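Local coordinates for ferredoxin component of dioxygenase (Sphingobium yanoikuyae, PDB 2I7F), which probably passes electrons through its Rieske [2Fe-2S] cluster to the terminal oxygenase of a biphenyl 2,3-dioxygenase system, at residues Cys64-Gly76 with Ala80-Val92. Residues are numbered along the deposited sequence; the frame is centred on the assembly and turned at random.
Sequences CPFHGGSFDIATG and AFPCQIPIKTYPV. With FES (Fe2/s2 (inorganic) cluster), chain D.
The F71 ring lies between I87 and C83. CB of I87 sits over one face, 4.0 Å from the ring centroid, and CB of C83 lies over the opposite face. SG of C83 approaches obliquely, 3.5 Å from F71 CZ, a sulfur-aromatic contact. The carbonyl O of I85 meets the ring edge in plane. F71 CG stands anti to the carbonyl carbon (chi1 -57°), which directs the ring toward the 80-92 segment. With only the methyl group of an alanine in place of F71, a gap is likely to open between C83 and I87, and the C83 sulfur would lose its aromatic neighbour. The contact belongs to the cluster-binding end of a Rieske domain. C64 SG and C45 SG bind FE2. H67 ND1, 2.1 Å from FE1, and H47 ND1 bind the other iron. The loop 80-83 borders the cluster. CG of P82, which follows a cis peptide bond, packs 3.5 Å from H67 CB, and C83 SG lies 3.7 Å from the sulfide S1. G69 fits closely here, since a CB on it would clash with both C83 SG and S1. Next to it, S70 OG accepts a bond from A80 N at 2.9 Å, while S70 N gives a weak one to A80 O. Beyond F71, I87 N donates a backbone hydrogen bond to G76 O at 3.0 Å. CG2 of T89 rests 3.5 Å from G76 CA.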
loop_
_atom_site.group_PDB
_atom_site.type_symbol
_atom_site.label_atom_id
_atom_site.label_comp_id
_atom_site.label_asym_id
_atom_site.label_seq_id
_atom_site.Cartn_x
_atom_site.Cartn_y
_atom_site.Cartn_z
ATOM N N CYS A 64 -1.008 5.844 -9.531
ATOM C CA CYS A 64 -1.303 7.065 -8.831
ATOM C C CYS A 64 -2.482 7.783 -9.505
ATOM O O CYS A 64 -2.635 7.706 -10.746
ATOM C CB CYS A 64 -0.057 7.957 -8.829
ATOM S SG CYS A 64 -0.236 9.508 -7.918
ATOM N N PRO A 65 -3.342 8.470 -8.701
ATOM C CA PRO A 65 -4.394 9.282 -9.295
ATOM C C PRO A 65 -3.942 10.469 -10.172
ATOM O O PRO A 65 -4.755 11.040 -10.899
ATOM C CB PRO A 65 -5.210 9.753 -8.071
ATOM C CG PRO A 65 -4.372 9.608 -6.938
ATOM C CD PRO A 65 -3.416 8.475 -7.226
ATOM N N PHE A 66 -2.673 10.855 -10.077
ATOM C CA PHE A 66 -2.070 11.887 -10.944
ATOM C C PHE A 66 -1.032 11.271 -11.894
ATOM O O PHE A 66 -0.415 10.240 -11.590
ATOM C CB PHE A 66 -1.314 12.931 -10.120
ATOM C CG PHE A 66 -2.165 13.986 -9.455
ATOM C CD1 PHE A 66 -3.197 14.620 -10.129
ATOM C CD2 PHE A 66 -1.854 14.421 -8.194
ATOM C CE1 PHE A 66 -3.911 15.638 -9.520
ATOM C CE2 PHE A 66 -2.572 15.435 -7.576
ATOM C CZ PHE A 66 -3.598 16.057 -8.252
ATOM N N HIS A 67 -0.924 11.888 -13.065
ATOM C CA HIS A 67 0.275 11.874 -13.964
ATOM C C HIS A 67 0.547 10.549 -14.699
ATOM O O HIS A 67 1.443 10.479 -15.553
ATOM C CB HIS A 67 1.570 12.334 -13.272
ATOM C CG HIS A 67 1.449 13.578 -12.438
ATOM N ND1 HIS A 67 1.874 13.627 -11.130
ATOM C CD2 HIS A 67 1.014 14.827 -12.732
ATOM C CE1 HIS A 67 1.665 14.837 -10.641
ATOM N NE2 HIS A 67 1.145 15.586 -11.591
ATOM N N GLY A 68 -0.200 9.505 -14.345
ATOM C CA GLY A 68 0.018 8.194 -14.907
ATOM C C GLY A 68 1.111 7.396 -14.218
ATOM O O GLY A 68 1.502 6.341 -14.705
ATOM N N GLY A 69 1.580 7.876 -13.075
ATOM C CA GLY A 69 2.642 7.227 -12.358
ATOM C C GLY A 69 2.155 5.910 -11.797
ATOM O O GLY A 69 0.983 5.736 -11.606
ATOM N N SER A 70 3.069 4.980 -11.556
ATOM C CA SER A 70 2.716 3.698 -10.972
ATOM C C SER A 70 3.879 3.089 -10.207
ATOM O O SER A 70 5.057 3.425 -10.461
ATOM C CB SER A 70 2.236 2.724 -12.058
ATOM O OG SER A 70 3.323 2.138 -12.753
ATOM N N PHE A 71 3.516 2.198 -9.279
ATOM C CA PHE A 71 4.415 1.362 -8.504
ATOM C C PHE A 71 4.015 -0.092 -8.520
ATOM O O PHE A 71 2.845 -0.451 -8.705
ATOM C CB PHE A 71 4.445 1.768 -7.015
ATOM C CG PHE A 71 4.830 3.181 -6.787
ATOM C CD1 PHE A 71 6.165 3.538 -6.601
ATOM C CD2 PHE A 71 3.846 4.172 -6.776
ATOM C CE1 PHE A 71 6.518 4.850 -6.439
ATOM C CE2 PHE A 71 4.197 5.481 -6.583
ATOM C CZ PHE A 71 5.524 5.820 -6.403
ATOM N N ASP A 72 5.003 -0.940 -8.277
ATOM C CA ASP A 72 4.764 -2.365 -8.029
ATOM C C ASP A 72 4.420 -2.541 -6.539
ATOM O O ASP A 72 5.256 -2.299 -5.663
ATOM C CB ASP A 72 6.005 -3.187 -8.431
ATOM C CG ASP A 72 5.757 -4.658 -8.389
ATOM O OD1 ASP A 72 5.146 -5.117 -7.408
ATOM O OD2 ASP A 72 6.194 -5.374 -9.320
ATOM N N ILE A 73 3.184 -2.956 -6.258
ATOM C CA ILE A 73 2.698 -3.097 -4.875
ATOM C C ILE A 73 3.579 -4.019 -4.031
ATOM O O ILE A 73 3.879 -3.720 -2.865
ATOM C CB ILE A 73 1.254 -3.664 -4.819
ATOM C CG1 ILE A 73 0.249 -2.624 -5.364
ATOM C CG2 ILE A 73 0.917 -4.108 -3.332
ATOM C CD1 ILE A 73 -0.998 -3.185 -6.053
ATOM N N ALA A 74 3.985 -5.119 -4.639
ATOM C CA ALA A 74 4.693 -6.225 -3.978
ATOM C C ALA A 74 6.169 -5.921 -3.763
ATOM O O ALA A 74 6.737 -6.360 -2.755
ATOM C CB ALA A 74 4.546 -7.516 -4.776
ATOM N N THR A 75 6.767 -5.098 -4.627
ATOM C CA THR A 75 8.196 -4.852 -4.584
ATOM C C THR A 75 8.581 -3.430 -4.155
ATOM O O THR A 75 9.696 -3.232 -3.692
ATOM C CB THR A 75 8.901 -5.163 -5.916
ATOM O OG1 THR A 75 8.606 -4.151 -6.887
ATOM C CG2 THR A 75 8.574 -6.611 -6.457
ATOM N N GLY A 76 7.663 -2.469 -4.323
ATOM C CA GLY A 76 7.955 -1.059 -4.076
ATOM C C GLY A 76 8.479 -0.327 -5.294
ATOM O O GLY A 76 8.493 0.895 -5.316
ATOM N N ALA A 80 5.838 3.165 -13.806
ATOM C CA ALA A 80 5.496 4.149 -14.825
ATOM C C ALA A 80 5.950 5.539 -14.409
ATOM O O ALA A 80 5.708 5.982 -13.306
ATOM C CB ALA A 80 4.012 4.147 -15.115
ATOM N N PHE A 81 6.646 6.195 -15.323
ATOM C CA PHE A 81 6.999 7.608 -15.195
ATOM C C PHE A 81 5.713 8.407 -14.929
ATOM O O PHE A 81 4.694 8.139 -15.547
ATOM C CB PHE A 81 7.699 8.062 -16.505
ATOM C CG PHE A 81 8.139 9.500 -16.502
ATOM C CD1 PHE A 81 9.395 9.859 -15.998
ATOM C CD2 PHE A 81 7.297 10.492 -16.989
ATOM C CE1 PHE A 81 9.795 11.186 -15.959
ATOM C CE2 PHE A 81 7.696 11.826 -16.976
ATOM C CZ PHE A 81 8.948 12.173 -16.462
ATOM N N PRO A 82 5.766 9.454 -14.084
ATOM C CA PRO A 82 6.912 10.103 -13.457
ATOM C C PRO A 82 7.420 9.556 -12.139
ATOM O O PRO A 82 8.320 10.157 -11.550
ATOM C CB PRO A 82 6.419 11.547 -13.280
ATOM C CG PRO A 82 4.963 11.443 -13.152
ATOM C CD PRO A 82 4.516 10.195 -13.824
ATOM N N CYS A 83 6.862 8.445 -11.665
ATOM C CA CYS A 83 7.390 7.796 -10.465
ATOM C C CYS A 83 8.780 7.250 -10.713
ATOM O O CYS A 83 9.004 6.521 -11.683
ATOM C CB CYS A 83 6.477 6.668 -10.009
ATOM S SG CYS A 83 4.923 7.306 -9.484
ATOM N N GLN A 84 9.713 7.651 -9.841
ATOM C CA GLN A 84 11.112 7.221 -9.912
ATOM C C GLN A 84 11.681 6.737 -8.584
ATOM O O GLN A 84 12.595 5.904 -8.580
ATOM C CB GLN A 84 12.001 8.358 -10.411
ATOM C CG GLN A 84 11.762 8.749 -11.861
ATOM C CD GLN A 84 12.578 9.965 -12.271
ATOM O OE1 GLN A 84 12.683 10.944 -11.521
ATOM N NE2 GLN A 84 13.169 9.911 -13.451
ATOM N N ILE A 85 11.206 7.307 -7.478
ATOM C CA ILE A 85 11.671 6.954 -6.125
ATOM C C ILE A 85 10.792 5.797 -5.638
ATOM O O ILE A 85 9.570 5.948 -5.579
ATOM C CB ILE A 85 11.520 8.149 -5.138
ATOM C CG1 ILE A 85 12.379 9.355 -5.560
ATOM C CG2 ILE A 85 11.864 7.728 -3.712
ATOM C CD1 ILE A 85 11.956 10.680 -4.870
ATOM N N PRO A 86 11.381 4.648 -5.305
ATOM C CA PRO A 86 10.527 3.527 -4.866
ATOM C C PRO A 86 9.654 3.877 -3.651
ATOM O O PRO A 86 10.088 4.617 -2.766
ATOM C CB PRO A 86 11.545 2.439 -4.523
ATOM C CG PRO A 86 12.663 2.741 -5.385
ATOM C CD PRO A 86 12.785 4.225 -5.333
ATOM N N ILE A 87 8.441 3.332 -3.624
ATOM C CA ILE A 87 7.516 3.453 -2.500
ATOM C C ILE A 87 8.084 2.548 -1.390
ATOM O O ILE A 87 8.719 1.525 -1.668
ATOM C CB ILE A 87 6.003 3.148 -2.959
ATOM C CG1 ILE A 87 4.953 3.679 -1.999
ATOM C CG2 ILE A 87 5.762 1.691 -3.163
ATOM C CD1 ILE A 87 4.893 5.174 -1.822
ATOM N N LYS A 88 7.973 2.994 -0.150
ATOM C CA LYS A 88 8.326 2.159 0.988
ATOM C C LYS A 88 7.300 1.047 1.127
ATOM O O LYS A 88 6.113 1.313 1.087
ATOM C CB LYS A 88 8.352 2.980 2.266
ATOM C CG LYS A 88 8.557 2.202 3.571
ATOM C CD LYS A 88 9.984 1.938 3.810
ATOM C CE LYS A 88 10.218 1.422 5.212
ATOM N NZ LYS A 88 11.575 0.838 5.225
ATOM N N THR A 89 7.805 -0.178 1.286
ATOM C CA THR A 89 7.021 -1.368 1.597
ATOM C C THR A 89 7.308 -1.834 3.033
ATOM O O THR A 89 8.292 -1.434 3.654
ATOM C CB THR A 89 7.297 -2.542 0.574
ATOM O OG1 THR A 89 8.619 -3.087 0.775
ATOM C CG2 THR A 89 7.138 -2.093 -0.879
ATOM N N TYR A 90 6.405 -2.644 3.567
ATOM C CA TYR A 90 6.499 -3.176 4.914
ATOM C C TYR A 90 6.208 -4.673 4.869
ATOM O O TYR A 90 5.290 -5.090 4.164
ATOM C CB TYR A 90 5.485 -2.464 5.872
ATOM C CG TYR A 90 5.703 -0.951 5.983
ATOM C CD1 TYR A 90 5.133 -0.080 5.073
ATOM C CD2 TYR A 90 6.483 -0.419 6.973
ATOM C CE1 TYR A 90 5.314 1.269 5.154
ATOM C CE2 TYR A 90 6.693 0.951 7.047
ATOM C CZ TYR A 90 6.107 1.787 6.138
ATOM O OH TYR A 90 6.320 3.138 6.286
ATOM N N PRO A 91 6.996 -5.477 5.576
ATOM C CA PRO A 91 6.720 -6.884 5.794
ATOM C C PRO A 91 5.479 -7.035 6.659
ATOM O O PRO A 91 5.381 -6.378 7.716
ATOM C CB PRO A 91 7.994 -7.399 6.514
ATOM C CG PRO A 91 9.005 -6.379 6.291
ATOM C CD PRO A 91 8.249 -5.087 6.261
ATOM N N VAL A 92 4.570 -7.903 6.199
ATOM C CA VAL A 92 3.230 -8.089 6.724
ATOM C C VAL A 92 3.149 -9.463 7.456
ATOM O O VAL A 92 3.692 -10.488 7.008
ATOM C CB VAL A 92 2.146 -7.918 5.597
ATOM C CG1 VAL A 92 0.741 -7.968 6.140
ATOM C CG2 VAL A 92 2.363 -6.598 4.840
HETATM FE FE1 FES D . 2.744 12.350 -9.667
HETATM FE FE2 FES D . 1.851 10.306 -8.041
HETATM S S1 FES D . 2.766 10.205 -10.059
HETATM S S2 FES D . 1.843 12.520 -7.650
#